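Local coordinates for xylose isomerase-like TIM barrel (Anabaena variabilis ATCC 29413, PDB 2QW5), which binds zinc and D-xylose in a closed TIM barrel and is probably a sugar or sugar phosphate isomerase or epimerase, at residues S9-S14 with F43-F48; H36-Q41 with E77-V82. All blocks are in the same frame, centred on the assembly; numbering follows the deposited sequence.

Interaction 1 of 2, residues S9-S14 with F43-F48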
# COMPACT_ATOMS: atom_id res chain seq x y z
N SER A 9 29.51 -24.02 25.48
CA SER A 9 28.15 -23.50 25.62
C SER A 9 27.11 -24.30 24.80
O SER A 9 27.45 -25.04 23.88
CB SER A 9 28.09 -22.00 25.26
OG SER A 9 28.36 -21.80 23.90
N ASP A 10 25.86 -24.18 25.21
CA ASP A 10 24.72 -24.81 24.52
C ASP A 10 24.38 -23.93 23.32
O ASP A 10 24.32 -22.69 23.44
CB ASP A 10 23.48 -24.89 25.43
CG ASP A 10 23.57 -25.99 26.46
OD1 ASP A 10 24.43 -26.86 26.36
OD2 ASP A 10 22.73 -25.99 27.37
N ILE A 11 24.16 -24.58 22.19
CA ILE A 11 23.80 -23.89 20.96
C ILE A 11 22.39 -24.32 20.61
O ILE A 11 22.11 -25.52 20.48
CB ILE A 11 24.79 -24.22 19.78
CG1 ILE A 11 26.24 -23.99 20.18
CG2 ILE A 11 24.44 -23.41 18.50
CD1 ILE A 11 26.51 -22.61 20.67
N TYR A 12 21.51 -23.33 20.45
CA TYR A 12 20.11 -23.56 20.06
C TYR A 12 19.94 -23.12 18.61
O TYR A 12 20.82 -22.49 18.06
CB TYR A 12 19.17 -22.72 20.91
CG TYR A 12 19.00 -23.09 22.38
CD1 TYR A 12 19.89 -23.96 23.06
CD2 TYR A 12 18.01 -22.45 23.14
CE1 TYR A 12 19.70 -24.23 24.45
CE2 TYR A 12 17.84 -22.73 24.49
CZ TYR A 12 18.68 -23.61 25.14
OH TYR A 12 18.49 -23.84 26.49
N ILE A 13 18.83 -23.49 18.00
CA ILE A 13 18.45 -22.97 16.67
C ILE A 13 16.98 -22.57 16.64
O ILE A 13 16.14 -23.24 17.23
CB ILE A 13 18.80 -23.95 15.55
CG1 ILE A 13 18.56 -23.30 14.18
CG2 ILE A 13 18.08 -25.30 15.76
CD1 ILE A 13 19.21 -24.06 12.99
N SER A 14 16.68 -21.46 15.96
CA SER A 14 15.32 -20.99 15.82
C SER A 14 14.49 -21.81 14.81
O SER A 14 14.96 -22.11 13.73
CB SER A 14 15.30 -19.57 15.30
OG SER A 14 13.97 -19.14 15.10
N PHE A 43 23.42 -32.64 14.61
CA PHE A 43 24.43 -31.61 14.32
C PHE A 43 25.00 -30.96 15.58
O PHE A 43 25.96 -30.20 15.49
CB PHE A 43 23.85 -30.47 13.45
CG PHE A 43 23.20 -30.92 12.17
CD1 PHE A 43 23.71 -32.00 11.43
CD2 PHE A 43 22.11 -30.22 11.67
CE1 PHE A 43 23.10 -32.41 10.23
CE2 PHE A 43 21.48 -30.61 10.47
CZ PHE A 43 21.99 -31.72 9.75
N GLY A 44 24.38 -31.22 16.73
CA GLY A 44 24.84 -30.74 18.03
C GLY A 44 23.95 -29.73 18.73
O GLY A 44 24.31 -29.25 19.78
N TYR A 45 22.80 -29.40 18.15
CA TYR A 45 21.87 -28.44 18.77
C TYR A 45 21.24 -29.10 19.98
O TYR A 45 20.84 -30.27 19.90
CB TYR A 45 20.80 -27.98 17.77
CG TYR A 45 21.34 -27.07 16.68
CD1 TYR A 45 21.65 -25.74 16.96
CD2 TYR A 45 21.51 -27.53 15.35
CE1 TYR A 45 22.16 -24.90 15.99
CE2 TYR A 45 22.00 -26.69 14.35
CZ TYR A 45 22.30 -25.36 14.68
OH TYR A 45 22.81 -24.51 13.72
N SER A 46 21.22 -28.37 21.09
CA SER A 46 20.67 -28.82 22.38
C SER A 46 19.36 -28.12 22.80
O SER A 46 18.73 -28.49 23.82
CB SER A 46 21.72 -28.66 23.45
OG SER A 46 22.00 -27.30 23.62
N GLY A 47 18.93 -27.14 22.01
CA GLY A 47 17.66 -26.49 22.27
C GLY A 47 17.13 -25.75 21.06
O GLY A 47 17.83 -25.56 20.07
N PHE A 48 15.86 -25.34 21.15
CA PHE A 48 15.13 -24.73 19.99
C PHE A 48 14.32 -23.54 20.38
O PHE A 48 13.81 -23.54 21.47
CB PHE A 48 14.27 -25.83 19.35
CG PHE A 48 15.09 -27.00 18.95
CD1 PHE A 48 15.71 -27.04 17.70
CD2 PHE A 48 15.36 -28.00 19.86
CE1 PHE A 48 16.56 -28.12 17.35
CE2 PHE A 48 16.22 -29.08 19.54
CZ PHE A 48 16.82 -29.13 18.28
O HOH W 1 24.50 -27.35 22.06
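I13 packs on Y45 with its CB and on F48 with its CG2. CB lies over one face of the Y45 ring, displaced toward the rim, in a CH-pi contact 3.8 Å from the ring centroid. From there the branches part. With CG1 anti to the backbone N (chi1 -173°), the long arm carries CD1 out to the phenol end, 3.7 Å from Y45 OH, while CG2 turns to the F48 ring and meets its CD1 at 3.5 Å. The I13 backbone N donates to G47 O at 3.1 Å, with the donor tilted from the carbonyl plane. Two residues earlier, I11 O accepts from S46 N at 3.0 Å in a straighter bond (N-H...O 165°). A water bound to I11 N, G44 O and S46 OG ties the entrance of the two strands together. G47 CA sits over one face of the Y12 ring, 3.7 Å from its centroid. Strands 11-14 and 47-51 lie parallel as neighbours in the barrel, with 278-280 on the far edge of 11-14; helix 27-42 covers I13 and F48 through L40, and helix 314-332 takes the Y45 hydroxyl at A318 O.

Interaction 2 of 2, residues H36-Q41 with E77-V82; sequences HIKKLQ and EGLENV
Helix 27-42 on the outside of the TIM barrel meets the loop that brings the chain from helix 60-76 into strand 83-87, and L79 and V82 of that loop pack on the helix. L79 CD1 packs on I37 CG2 at 3.7 Å, and L79 CD2 comes up to the amide of Q41, 3.2 Å from OE1. The other end of that amide, NE2, lies 3.3 Å from V82 CG2, so the Q41 head group spans the two aliphatic side chains. V82 CG2 also approaches I37 CG2. At the solvent side K38 stretches out fully extended past CG, which takes NZ to the end of helix 60-76: it donates to E77 O at 2.9 Å, in the carbonyl plane. The E77 carboxylate gives only a long salt bridge, OE1 to NZ 3.8 Å, but a water bound to both atoms bridges them more closely. G78, with positive phi, closes that helix in a Schellman motif, and a type I turn from L79 to V82 then redirects the chain. This is the packing of adjacent alpha/beta units in a TIM barrel, a helix held against the next alpha-to-beta loop.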
# COMPACT_ATOMS: atom_id res chain seq x y z
N HIS A 36 12.35 -32.79 12.75
CA HIS A 36 13.31 -31.68 12.58
C HIS A 36 14.26 -31.62 13.76
O HIS A 36 15.47 -31.54 13.59
CB HIS A 36 12.63 -30.30 12.46
CG HIS A 36 11.91 -30.06 11.17
ND1 HIS A 36 12.34 -30.57 9.97
CD2 HIS A 36 10.85 -29.27 10.88
CE1 HIS A 36 11.52 -30.17 9.00
NE2 HIS A 36 10.62 -29.37 9.53
N ILE A 37 13.70 -31.66 14.97
CA ILE A 37 14.49 -31.60 16.22
C ILE A 37 15.51 -32.74 16.28
O ILE A 37 16.66 -32.49 16.61
CB ILE A 37 13.61 -31.63 17.48
CG1 ILE A 37 12.84 -30.32 17.65
CG2 ILE A 37 14.46 -31.88 18.76
CD1 ILE A 37 11.83 -30.31 18.77
N LYS A 38 15.09 -33.96 15.94
CA LYS A 38 16.01 -35.11 15.97
C LYS A 38 17.16 -34.99 14.97
O LYS A 38 18.31 -35.36 15.28
CB LYS A 38 15.26 -36.43 15.80
CG LYS A 38 14.45 -36.78 17.03
CD LYS A 38 13.77 -38.12 16.96
CE LYS A 38 13.21 -38.45 18.35
NZ LYS A 38 12.48 -39.76 18.47
N LYS A 39 16.86 -34.46 13.78
CA LYS A 39 17.87 -34.24 12.76
C LYS A 39 18.84 -33.18 13.25
O LYS A 39 20.05 -33.34 13.17
CB LYS A 39 17.22 -33.78 11.45
CG LYS A 39 18.20 -33.74 10.22
CD LYS A 39 18.64 -35.15 9.74
CE LYS A 39 19.08 -35.25 8.25
NZ LYS A 39 20.32 -34.51 7.83
N LEU A 40 18.29 -32.10 13.79
CA LEU A 40 19.11 -30.99 14.25
C LEU A 40 20.01 -31.37 15.41
O LEU A 40 21.16 -30.96 15.45
CB LEU A 40 18.21 -29.77 14.57
CG LEU A 40 17.58 -29.15 13.30
CD1 LEU A 40 16.41 -28.25 13.61
CD2 LEU A 40 18.60 -28.39 12.48
N GLN A 41 19.48 -32.17 16.34
CA GLN A 41 20.26 -32.70 17.47
C GLN A 41 21.52 -33.41 17.03
O GLN A 41 22.53 -33.31 17.72
CB GLN A 41 19.46 -33.67 18.32
CG GLN A 41 18.51 -33.06 19.26
CD GLN A 41 17.94 -34.12 20.19
OE1 GLN A 41 17.35 -35.12 19.75
NE2 GLN A 41 18.16 -33.93 21.47
N GLU A 77 8.67 -38.75 22.99
CA GLU A 77 9.57 -39.11 21.87
C GLU A 77 11.08 -39.17 22.20
O GLU A 77 11.90 -39.23 21.28
CB GLU A 77 9.30 -38.14 20.68
CG GLU A 77 7.95 -38.38 20.00
CD GLU A 77 7.92 -39.71 19.21
OE1 GLU A 77 8.72 -39.89 18.28
OE2 GLU A 77 7.10 -40.59 19.55
N GLY A 78 11.45 -39.15 23.49
CA GLY A 78 12.85 -39.19 23.94
C GLY A 78 13.56 -37.85 24.03
O GLY A 78 14.80 -37.82 24.23
N LEU A 79 12.80 -36.76 23.96
CA LEU A 79 13.38 -35.41 23.92
C LEU A 79 13.22 -34.65 25.23
O LEU A 79 13.22 -33.41 25.21
CB LEU A 79 12.82 -34.63 22.72
CG LEU A 79 12.98 -35.28 21.33
CD1 LEU A 79 12.27 -34.48 20.23
CD2 LEU A 79 14.41 -35.50 20.96
N GLU A 80 13.22 -35.38 26.36
CA GLU A 80 13.11 -34.77 27.70
C GLU A 80 14.12 -33.68 27.96
O GLU A 80 13.77 -32.64 28.54
CB GLU A 80 13.27 -35.81 28.84
CG GLU A 80 12.18 -36.87 28.97
CD GLU A 80 12.45 -38.16 28.15
OE1 GLU A 80 13.26 -38.14 27.18
OE2 GLU A 80 11.83 -39.20 28.49
N ASN A 81 15.36 -33.92 27.55
CA ASN A 81 16.47 -33.00 27.84
C ASN A 81 16.53 -31.82 26.93
O ASN A 81 17.34 -30.93 27.20
CB ASN A 81 17.83 -33.70 27.78
CG ASN A 81 17.97 -34.81 28.78
OD1 ASN A 81 17.18 -34.95 29.71
ND2 ASN A 81 18.99 -35.61 28.59
N VAL A 82 15.72 -31.80 25.84
CA VAL A 82 15.72 -30.68 24.87
C VAL A 82 15.08 -29.45 25.51
O VAL A 82 13.98 -29.55 26.01
CB VAL A 82 14.98 -31.07 23.56
CG1 VAL A 82 14.70 -29.82 22.63
CG2 VAL A 82 15.77 -32.13 22.84
O HOH W 2 10.79 -40.06 16.54

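How the interactions relate
Interactions 1 and 2 have centres 10 Å apart and meet through F48, whose ring in strand 47-51 is shared by both: its CD2 lies 3.4 Å from V82 CG1 and its CE2 3.4 Å from I37 CG2. L40 adds a second join, its CB 3.6 Å from F48 CE1. The layers run from the barrel strands of 9-14/43-48 outward to helix 27-42 and the 77-82 loop. Their segments alternate along the chain, interleaving successive beta-alpha units. Interaction 1 is the one nearer the zinc and D-xylose site: the side chain of I13 is about 7 Å from that of the zinc ligand E281, about 12 Å from the zinc and about 14 Å from D-xylose. Interaction 2 lies away from those sites.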